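Local coordinates for protein UDP-glucose:anthocyanidin 3-O-glucosyltransferase (Clitoria ternatea, PDB 4REL) that is a plant enzyme of the UDP-glycosyltransferase family, built on the two-domain GT-B fold with a parallel sheet at the heart of each domain, at residues A[77-80]-A[81-84]; A[187-190]-A[191-195]; A[66-69]-A[70-74]. All blocks are in the same frame, centred on the assembly; numbering follows the deposited sequence. Where two conformers were deposited one is given.

Contact 1. Residues A[77-80]-A[81-84]; sequences NPIE and KLDL. With KMP (3,5,7-trihydroxy-2-(4-hydroxyphenyl)-4H-chromen-4-one), chain B.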
loop_
_atom_site.group_PDB
_atom_site.type_symbol
_atom_site.label_atom_id
_atom_site.label_comp_id
_atom_site.label_asym_id
_atom_site.label_seq_id
_atom_site.Cartn_x
_atom_site.Cartn_y
_atom_site.Cartn_z
ATOM N N ASN A 77 -4.482 14.388 13.096
ATOM C CA ASN A 77 -3.417 13.409 13.156
ATOM C C ASN A 77 -3.942 12.087 12.617
ATOM O O ASN A 77 -5.105 11.730 12.845
ATOM C CB ASN A 77 -2.847 13.285 14.570
ATOM C CG ASN A 77 -3.633 12.335 15.439
ATOM O OD1 ASN A 77 -3.398 11.124 15.427
ATOM N ND2 ASN A 77 -4.551 12.879 16.221
ATOM N N PRO A 78 -3.090 11.358 11.892
ATOM C CA PRO A 78 -3.558 10.264 11.037
ATOM C C PRO A 78 -4.037 9.028 11.793
ATOM O O PRO A 78 -4.471 8.081 11.151
ATOM C CB PRO A 78 -2.309 9.915 10.225
ATOM C CG PRO A 78 -1.179 10.213 11.166
ATOM C CD PRO A 78 -1.617 11.437 11.931
ATOM N N ILE A 79 -3.954 9.022 13.117
ATOM C CA ILE A 79 -4.301 7.813 13.854
ATOM C C ILE A 79 -5.691 7.882 14.482
ATOM O O ILE A 79 -6.346 6.852 14.666
ATOM C CB ILE A 79 -3.254 7.487 14.932
ATOM C CG1 ILE A 79 -1.856 7.435 14.306
ATOM C CG2 ILE A 79 -3.537 6.142 15.580
ATOM C CD1 ILE A 79 -1.751 6.428 13.171
ATOM N N GLU A 80 -6.144 9.088 14.815
ATOM C CA GLU A 80 -7.406 9.223 15.552
ATOM C C GLU A 80 -8.596 8.534 14.890
ATOM O O GLU A 80 -9.302 7.755 15.537
ATOM C CB GLU A 80 -7.762 10.684 15.830
ATOM C CG GLU A 80 -9.105 10.785 16.547
ATOM C CD GLU A 80 -9.360 12.130 17.182
ATOM O OE1 GLU A 80 -8.447 12.980 17.182
ATOM O OE2 GLU A 80 -10.489 12.333 17.676
ATOM N N LYS A 81 -8.823 8.802 13.606
ATOM C CA LYS A 81 -9.973 8.193 12.940
ATOM C C LYS A 81 -9.846 6.680 12.851
ATOM O O LYS A 81 -10.863 5.969 12.856
ATOM C CB LYS A 81 -10.206 8.803 11.555
ATOM C CG LYS A 81 -10.811 10.208 11.615
ATOM C CD LYS A 81 -10.887 10.833 10.234
ATOM C CE LYS A 81 -11.716 12.105 10.260
ATOM N NZ LYS A 81 -11.636 12.827 8.962
ATOM N N LEU A 82 -8.612 6.188 12.771
ATOM C CA LEU A 82 -8.370 4.742 12.774
ATOM C C LEU A 82 -8.794 4.145 14.114
ATOM O O LEU A 82 -9.499 3.136 14.155
ATOM C CB LEU A 82 -6.898 4.395 12.512
ATOM C CG LEU A 82 -6.089 5.092 11.420
ATOM C CD1 LEU A 82 -4.741 4.404 11.241
ATOM C CD2 LEU A 82 -6.819 5.150 10.111
ATOM N N ASP A 83 -8.343 4.752 15.209
ATOM C CA ASP A 83 -8.751 4.298 16.542
ATOM C C ASP A 83 -10.272 4.304 16.697
ATOM O O ASP A 83 -10.859 3.354 17.226
ATOM C CB ASP A 83 -8.164 5.213 17.622
ATOM C CG ASP A 83 -6.653 5.073 17.780
ATOM O OD1 ASP A 83 -6.085 4.031 17.399
ATOM O OD2 ASP A 83 -6.032 6.013 18.322
ATOM N N LEU A 84 -10.906 5.396 16.270
ATOM C CA LEU A 84 -12.351 5.550 16.456
ATOM C C LEU A 84 -13.117 4.474 15.703
ATOM O O LEU A 84 -14.065 3.890 16.240
ATOM C CB LEU A 84 -12.822 6.956 16.051
ATOM C CG LEU A 84 -12.402 8.084 17.009
ATOM C CD1 LEU A 84 -12.789 9.453 16.458
ATOM C CD2 LEU A 84 -13.031 7.882 18.393
HETATM C C1 KMP B . 2.577 -0.279 10.022
HETATM C C2 KMP B . 1.940 -0.425 8.801
HETATM C C3 KMP B . 0.881 0.538 8.430
HETATM C C4 KMP B . 0.537 1.628 9.365
HETATM C C5 KMP B . 1.229 1.689 10.569
HETATM C C6 KMP B . 2.223 0.758 10.883
HETATM C C9 KMP B . 0.167 0.433 7.137
HETATM C C10 KMP B . -0.881 1.438 6.847
HETATM C C11 KMP B . -1.158 2.502 7.867
HETATM C C14 KMP B . -2.196 3.559 7.656
HETATM C C15 KMP B . -3.148 3.474 6.642
HETATM C C16 KMP B . -4.093 4.475 6.476
HETATM C C17 KMP B . -4.092 5.574 7.320
HETATM C C18 KMP B . -3.148 5.667 8.335
HETATM C C19 KMP B . -2.207 4.661 8.502
HETATM O O12 KMP B . -0.443 2.540 9.049
HETATM O O13 KMP B . 0.448 -0.481 6.326
HETATM O O24 KMP B . -5.020 6.557 7.150
HETATM O O27 KMP B . -1.538 1.358 5.657
HETATM O O29 KMP B . 2.867 0.867 12.077
HETATM O O30 KMP B . 2.269 -1.432 7.945
HETATM O O HOH W 1 -7.320 10.606 11.933
#
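The backbone closes the first turn of helix 80-86 in classic i to i+4 fashion: Asp83 N bonds to Ile79 O at 2.9 Å with an N-H...O angle of 169°, and Leu84 N reaches Glu80 O over the same length. Ahead of this turn, Asn77 caps the N-H groups that no earlier helical turn could serve. Its OD1 accepts from Ile79 N at 3.2 Å, with the donor above the amide plane and not in line with a lone pair, and only weakly from Glu80 N. A water completes the cap, donating to Asn77 O and accepting from Lys81 N at 2.9 Å.

Leu82 is the buried side chain of the group. With CG beside its own backbone N (chi1 -44°), it sets CG 3.4 Å from Pro78 O and carries CD1 forward to C18 of the KMP hydroxyphenyl ring, 3.5 Å away. CD2 faces the hydroxyl O24 of the same ring, and Ile79 CD1 lies obliquely against Leu82 CD1 at 4.1 Å. The CG2 branch of Ile79 instead touches the Asp83 carboxylate, whose OD1 bonds to the N-H of Phe192 at the start of another helix.

Glu80 and Leu84 run side by side in the same direction, Leu84 CD1 lying 3.9 Å from both CG and OE2 of Glu80. The Glu80 carboxylate is itself engaged outside the turn: OE2 bonds to His72 NE2 and OE1 to Ala75 N.

Chemically, the turn separates two tasks. Its carboxylates tie neighbouring loop and helix to the helix start, where the dipole would be expected to favour their negative charge, while the Leu82 methyls give the hydroxyphenyl ring of KMP an apolar wall, with the Pro78 carbonyl oxygen close to the same edge.

Contact 2. Residues A[187-190]-A[191-195]; sequences EKET and LFSRT. With KMP (3,5,7-trihydroxy-2-(4-hydroxyphenyl)-4H-chromen-4-one), chain B.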
loop_
_atom_site.group_PDB
_atom_site.type_symbol
_atom_site.label_atom_id
_atom_site.label_comp_id
_atom_site.label_asym_id
_atom_site.label_seq_id
_atom_site.Cartn_x
_atom_site.Cartn_y
_atom_site.Cartn_z
ATOM N N GLU A 187 1.630 5.002 27.424
ATOM C CA GLU A 187 0.771 6.085 26.939
ATOM C C GLU A 187 0.879 6.292 25.428
ATOM O O GLU A 187 -0.081 6.720 24.789
ATOM C CB GLU A 187 1.093 7.392 27.685
ATOM C CG GLU A 187 0.190 8.587 27.352
ATOM C CD GLU A 187 0.743 9.462 26.232
ATOM O OE1 GLU A 187 1.983 9.621 26.151
ATOM O OE2 GLU A 187 -0.064 9.993 25.434
ATOM N N LYS A 188 2.046 5.992 24.861
ATOM C CA LYS A 188 2.254 6.146 23.425
ATOM C C LYS A 188 1.449 5.120 22.609
ATOM O O LYS A 188 1.168 5.354 21.429
ATOM C CB LYS A 188 3.746 6.054 23.078
ATOM C CG LYS A 188 4.505 7.381 23.157
ATOM C CD LYS A 188 6.011 7.156 23.015
ATOM C CE LYS A 188 6.780 8.471 22.907
ATOM N NZ LYS A 188 6.676 9.079 21.548
ATOM N N GLU A 189 1.079 3.999 23.230
ATOM C CA GLU A 189 0.321 2.953 22.520
ATOM C C GLU A 189 -1.061 3.451 22.152
ATOM O O GLU A 189 -1.677 4.217 22.892
ATOM C CB GLU A 189 0.161 1.691 23.363
ATOM C CG GLU A 189 1.457 1.033 23.765
ATOM C CD GLU A 189 1.235 -0.299 24.448
ATOM O OE1 GLU A 189 1.709 -0.468 25.594
ATOM O OE2 GLU A 189 0.592 -1.177 23.833
ATOM N N THR A 190 -1.558 3.011 21.007
ATOM C CA THR A 190 -2.887 3.416 20.579
ATOM C C THR A 190 -3.689 2.161 20.294
ATOM O O THR A 190 -3.117 1.074 20.187
ATOM C CB THR A 190 -2.828 4.286 19.314
ATOM O OG1 THR A 190 -2.227 3.534 18.250
ATOM C CG2 THR A 190 -2.012 5.564 19.570
ATOM N N LEU A 191 -5.007 2.292 20.174
ATOM C CA LEU A 191 -5.812 1.126 19.836
ATOM C C LEU A 191 -5.327 0.558 18.509
ATOM O O LEU A 191 -5.291 -0.659 18.316
ATOM C CB LEU A 191 -7.305 1.479 19.765
ATOM C CG LEU A 191 -8.220 0.361 19.267
ATOM C CD1 LEU A 191 -8.106 -0.865 20.148
ATOM C CD2 LEU A 191 -9.667 0.856 19.232
ATOM N N PHE A 192 -4.916 1.444 17.606
ATOM C CA PHE A 192 -4.393 1.019 16.310
ATOM C C PHE A 192 -3.095 0.231 16.473
ATOM O O PHE A 192 -2.934 -0.835 15.882
ATOM C CB PHE A 192 -4.188 2.231 15.399
ATOM C CG PHE A 192 -3.562 1.904 14.073
ATOM C CD1 PHE A 192 -4.239 1.137 13.139
ATOM C CD2 PHE A 192 -2.307 2.394 13.751
ATOM C CE1 PHE A 192 -3.668 0.846 11.909
ATOM C CE2 PHE A 192 -1.730 2.105 12.523
ATOM C CZ PHE A 192 -2.414 1.333 11.601
ATOM N N SER A 193 -2.163 0.738 17.276
ATOM C CA SER A 193 -0.902 0.013 17.445
ATOM C C SER A 193 -1.117 -1.331 18.123
ATOM O O SER A 193 -0.466 -2.315 17.768
ATOM C CB SER A 193 0.159 0.840 18.192
ATOM O OG SER A 193 -0.134 0.938 19.572
ATOM N N ARG A 194 -2.029 -1.384 19.091
ATOM C CA ARG A 194 -2.328 -2.631 19.791
ATOM C C ARG A 194 -2.940 -3.660 18.850
ATOM O O ARG A 194 -2.667 -4.861 18.949
ATOM C CB ARG A 194 -3.271 -2.375 20.967
ATOM C CG ARG A 194 -2.658 -1.500 22.050
ATOM C CD ARG A 194 -3.596 -1.339 23.239
ATOM N NE ARG A 194 -2.992 -0.550 24.310
ATOM C CZ ARG A 194 -3.198 0.753 24.490
ATOM N NH1 ARG A 194 -4.002 1.419 23.672
ATOM N NH2 ARG A 194 -2.602 1.387 25.490
ATOM N N THR A 195 -3.781 -3.177 17.946
ATOM C CA THR A 195 -4.394 -4.026 16.932
ATOM C C THR A 195 -3.325 -4.622 16.000
ATOM O O THR A 195 -3.311 -5.834 15.748
ATOM C CB THR A 195 -5.439 -3.228 16.130
ATOM O OG1 THR A 195 -6.486 -2.798 17.014
ATOM C CG2 THR A 195 -6.036 -4.072 15.039
HETATM C C1 KMP B . 2.577 -0.279 10.022
HETATM C C2 KMP B . 1.940 -0.425 8.801
HETATM C C3 KMP B . 0.881 0.538 8.430
HETATM C C4 KMP B . 0.537 1.628 9.365
HETATM C C5 KMP B . 1.229 1.689 10.569
HETATM C C6 KMP B . 2.223 0.758 10.883
HETATM C C9 KMP B . 0.167 0.433 7.137
HETATM C C10 KMP B . -0.881 1.438 6.847
HETATM C C11 KMP B . -1.158 2.502 7.867
HETATM C C14 KMP B . -2.196 3.559 7.656
HETATM C C15 KMP B . -3.148 3.474 6.642
HETATM C C16 KMP B . -4.093 4.475 6.476
HETATM C C17 KMP B . -4.092 5.574 7.320
HETATM C C18 KMP B . -3.148 5.667 8.335
HETATM C C19 KMP B . -2.207 4.661 8.502
HETATM O O12 KMP B . -0.443 2.540 9.049
HETATM O O13 KMP B . 0.448 -0.481 6.326
HETATM O O24 KMP B . -5.020 6.557 7.150
HETATM O O27 KMP B . -1.538 1.358 5.657
HETATM O O29 KMP B . 2.867 0.867 12.077
HETATM O O30 KMP B . 2.269 -1.432 7.945
HETATM O O HOH W 2 1.645 3.810 19.244
HETATM O O HOH W 3 0.840 -1.066 21.035
#
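Thr190 and Ser193 exchange hydrogen bonds across the start of helix 191-197, a capping box in which each side chain serves the other's backbone. Thr190 OG1 accepts from Ser193 N at 3.0 Å, and Ser193 OG accepts in return from Thr190 N at 2.9 Å with an N-H...O angle of 168°. Both hydroxyls sit between their own backbone N and carbonyl carbon (chi1 61° and 74°), which tucks them back over the main chain. Within the helix, Arg194 N bonds to Thr190 O. At the next residue, Leu191 O is gripped twice: Thr195 N and Thr195 OG1 (2.8 Å) approach it from opposite faces of the carbonyl plane.

Waters extend the box. One donates to Lys188 O and is held only weakly by Ser193 OG; another lies 2.7 Å from Ser193 OG and close to Glu189 OE2.

Charge adds a looser link. In the Arg194 conformer described, one of two deposited, Glu189 CB lies over one face of the guanidinium, 3.5 Å from NH2. The long salt bridge from Glu189 OE2 to Arg194 NE, 3.7 Å, is one of charge alone, because the oxygen sits off the guanidinium plane, away from the directions of its N-H bonds. Glu189 OE1 has a firmer partner in Gly186 N.

Van der Waals contact with KMP comes from the Phe192 ring, its CZ 3.4 Å from O12 and CE2 close to C5; O12 and C4 both lie at the ring's edge, close to its plane. Directed cap bonds thus probably fix the first helical turn that carries Phe192 into the pocket, whereas the Glu189-Arg194 attraction is mainly electrostatic, consistent with the arginine's two conformers.

Contact 3. Residues A[66-69]-A[70-74]; sequences DGIP and EGHVP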
loop_
_atom_site.group_PDB
_atom_site.type_symbol
_atom_site.label_atom_id
_atom_site.label_comp_id
_atom_site.label_asym_id
_atom_site.label_seq_id
_atom_site.Cartn_x
_atom_site.Cartn_y
_atom_site.Cartn_z
ATOM N N ASP A 66 -18.635 4.912 11.444
ATOM C CA ASP A 66 -17.209 5.225 11.450
ATOM C C ASP A 66 -16.658 5.460 12.857
ATOM O O ASP A 66 -15.453 5.660 13.031
ATOM C CB ASP A 66 -16.882 6.414 10.531
ATOM C CG ASP A 66 -17.615 7.699 10.917
ATOM O OD1 ASP A 66 -18.248 7.764 11.993
ATOM O OD2 ASP A 66 -17.550 8.669 10.129
ATOM N N GLY A 67 -17.531 5.414 13.860
ATOM C CA GLY A 67 -17.097 5.561 15.240
ATOM C C GLY A 67 -16.909 6.997 15.674
ATOM O O GLY A 67 -16.445 7.268 16.788
ATOM N N ILE A 68 -17.276 7.922 14.797
ATOM C CA ILE A 68 -17.161 9.345 15.101
ATOM C C ILE A 68 -18.558 9.855 15.440
ATOM O O ILE A 68 -19.379 10.042 14.542
ATOM C CB ILE A 68 -16.621 10.131 13.885
ATOM C CG1 ILE A 68 -15.292 9.549 13.402
ATOM C CG2 ILE A 68 -16.448 11.623 14.239
ATOM C CD1 ILE A 68 -14.733 10.254 12.177
ATOM N N PRO A 69 -18.855 10.048 16.739
ATOM C CA PRO A 69 -20.206 10.504 17.095
ATOM C C PRO A 69 -20.469 11.887 16.513
ATOM O O PRO A 69 -19.541 12.682 16.398
ATOM C CB PRO A 69 -20.178 10.567 18.630
ATOM C CG PRO A 69 -19.032 9.672 19.042
ATOM C CD PRO A 69 -18.013 9.812 17.924
ATOM N N GLU A 70 -21.710 12.166 16.129
ATOM C CA GLU A 70 -22.023 13.472 15.566
ATOM C C GLU A 70 -21.630 14.551 16.559
ATOM O O GLU A 70 -21.919 14.438 17.757
ATOM C CB GLU A 70 -23.514 13.578 15.256
ATOM C CG GLU A 70 -23.901 14.863 14.544
ATOM C CD GLU A 70 -25.399 14.977 14.350
ATOM O OE1 GLU A 70 -26.140 14.178 14.970
ATOM O OE2 GLU A 70 -25.834 15.861 13.580
ATOM N N GLY A 71 -20.953 15.587 16.072
ATOM C CA GLY A 71 -20.517 16.672 16.934
ATOM C C GLY A 71 -19.036 16.587 17.242
ATOM O O GLY A 71 -18.391 17.592 17.542
ATOM N N HIS A 72 -18.477 15.380 17.175
ATOM C CA HIS A 72 -17.049 15.234 17.425
ATOM C C HIS A 72 -16.248 15.689 16.206
ATOM O O HIS A 72 -16.646 15.455 15.055
ATOM C CB HIS A 72 -16.667 13.795 17.797
ATOM C CG HIS A 72 -15.206 13.624 18.075
ATOM N ND1 HIS A 72 -14.521 14.417 18.977
ATOM C CD2 HIS A 72 -14.289 12.774 17.558
ATOM C CE1 HIS A 72 -13.254 14.054 19.008
ATOM N NE2 HIS A 72 -13.083 13.059 18.151
ATOM N N VAL A 73 -15.126 16.342 16.475
ATOM C CA VAL A 73 -14.201 16.792 15.442
ATOM C C VAL A 73 -12.810 16.235 15.743
ATOM O O VAL A 73 -12.097 16.754 16.618
ATOM C CB VAL A 73 -14.118 18.335 15.430
ATOM C CG1 VAL A 73 -13.091 18.815 14.413
ATOM C CG2 VAL A 73 -15.483 18.933 15.155
ATOM N N PRO A 74 -12.403 15.181 15.022
ATOM C CA PRO A 74 -11.089 14.585 15.282
ATOM C C PRO A 74 -9.949 15.570 15.067
ATOM O O PRO A 74 -10.062 16.489 14.255
ATOM C CB PRO A 74 -11.004 13.462 14.243
ATOM C CG PRO A 74 -12.417 13.099 13.980
ATOM C CD PRO A 74 -13.173 14.409 14.029
#
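Pro69 O receives the N-H of His72 at 3.0 Å, with an N-H...O angle of 160°, and so closes a type II beta turn whose middle residues are Glu70 and Gly71. The turn lies in the loop joining strand 59-64, at the edge of the seven-stranded parallel sheet, to helix 80-86. Gly71 adopts a positive phi of 104°, where a side chain would press on the preceding carbonyl oxygen, and Gly67, also at positive phi, meets the same restriction.

Just before the turn, Asp66 forms an Asx turn: its OD1 accepts from Ile68 N at 3.0 Å, the N-H arriving from above the carboxylate plane, which probably steadies the backbone from which Ile68 projects.

Ile68 bridges the two arms of the loop. Its CG2 branch touches the edge of the imidazole, 4.1 Å from His72 CD2, and is also 3.9 Å from His72 O. The other branch ends in CD1, which meets Pro74 CG at 4.1 Å, the two side chains crossing at about a right angle. Pro74 N lies 3.8 Å above the His72 ring plane, offset toward the rim.

With CG anti to the backbone N (chi1 -179°), the imidazole packs with Ile68 on Leu84 of helix 80-86, and its NE2 side is taken by Glu80. The residues round the turn are largely exposed and their apolar contacts few, so the two polar closures and the glycine conformations probably define the loop's shape more than apolar burial does.

Contact 1 stands between the other two, its centre about 10 Å from that of contact 2 and about 11 Å from that of contact 3. Toward 187-195 the link is polar and apolar together: Asp83 OD1 lies 2.8 Å from Phe192 N, and Leu82 CD1 packs 3.8 Å from Phe192 CE1, so two capped helix starts meet beside KMP. Toward 66-74, Glu80 OE2 is 2.7 Å from His72 NE2, and Leu84 covers part of the loop. Contacts 2 and 3 do not touch. Contacts 1 and 2 both line the KMP pocket, where His17 and Asp181 hydrogen-bond the ligand; contact 3 stays outside it, the side chain of Ile68 being about 12 Å from KMP.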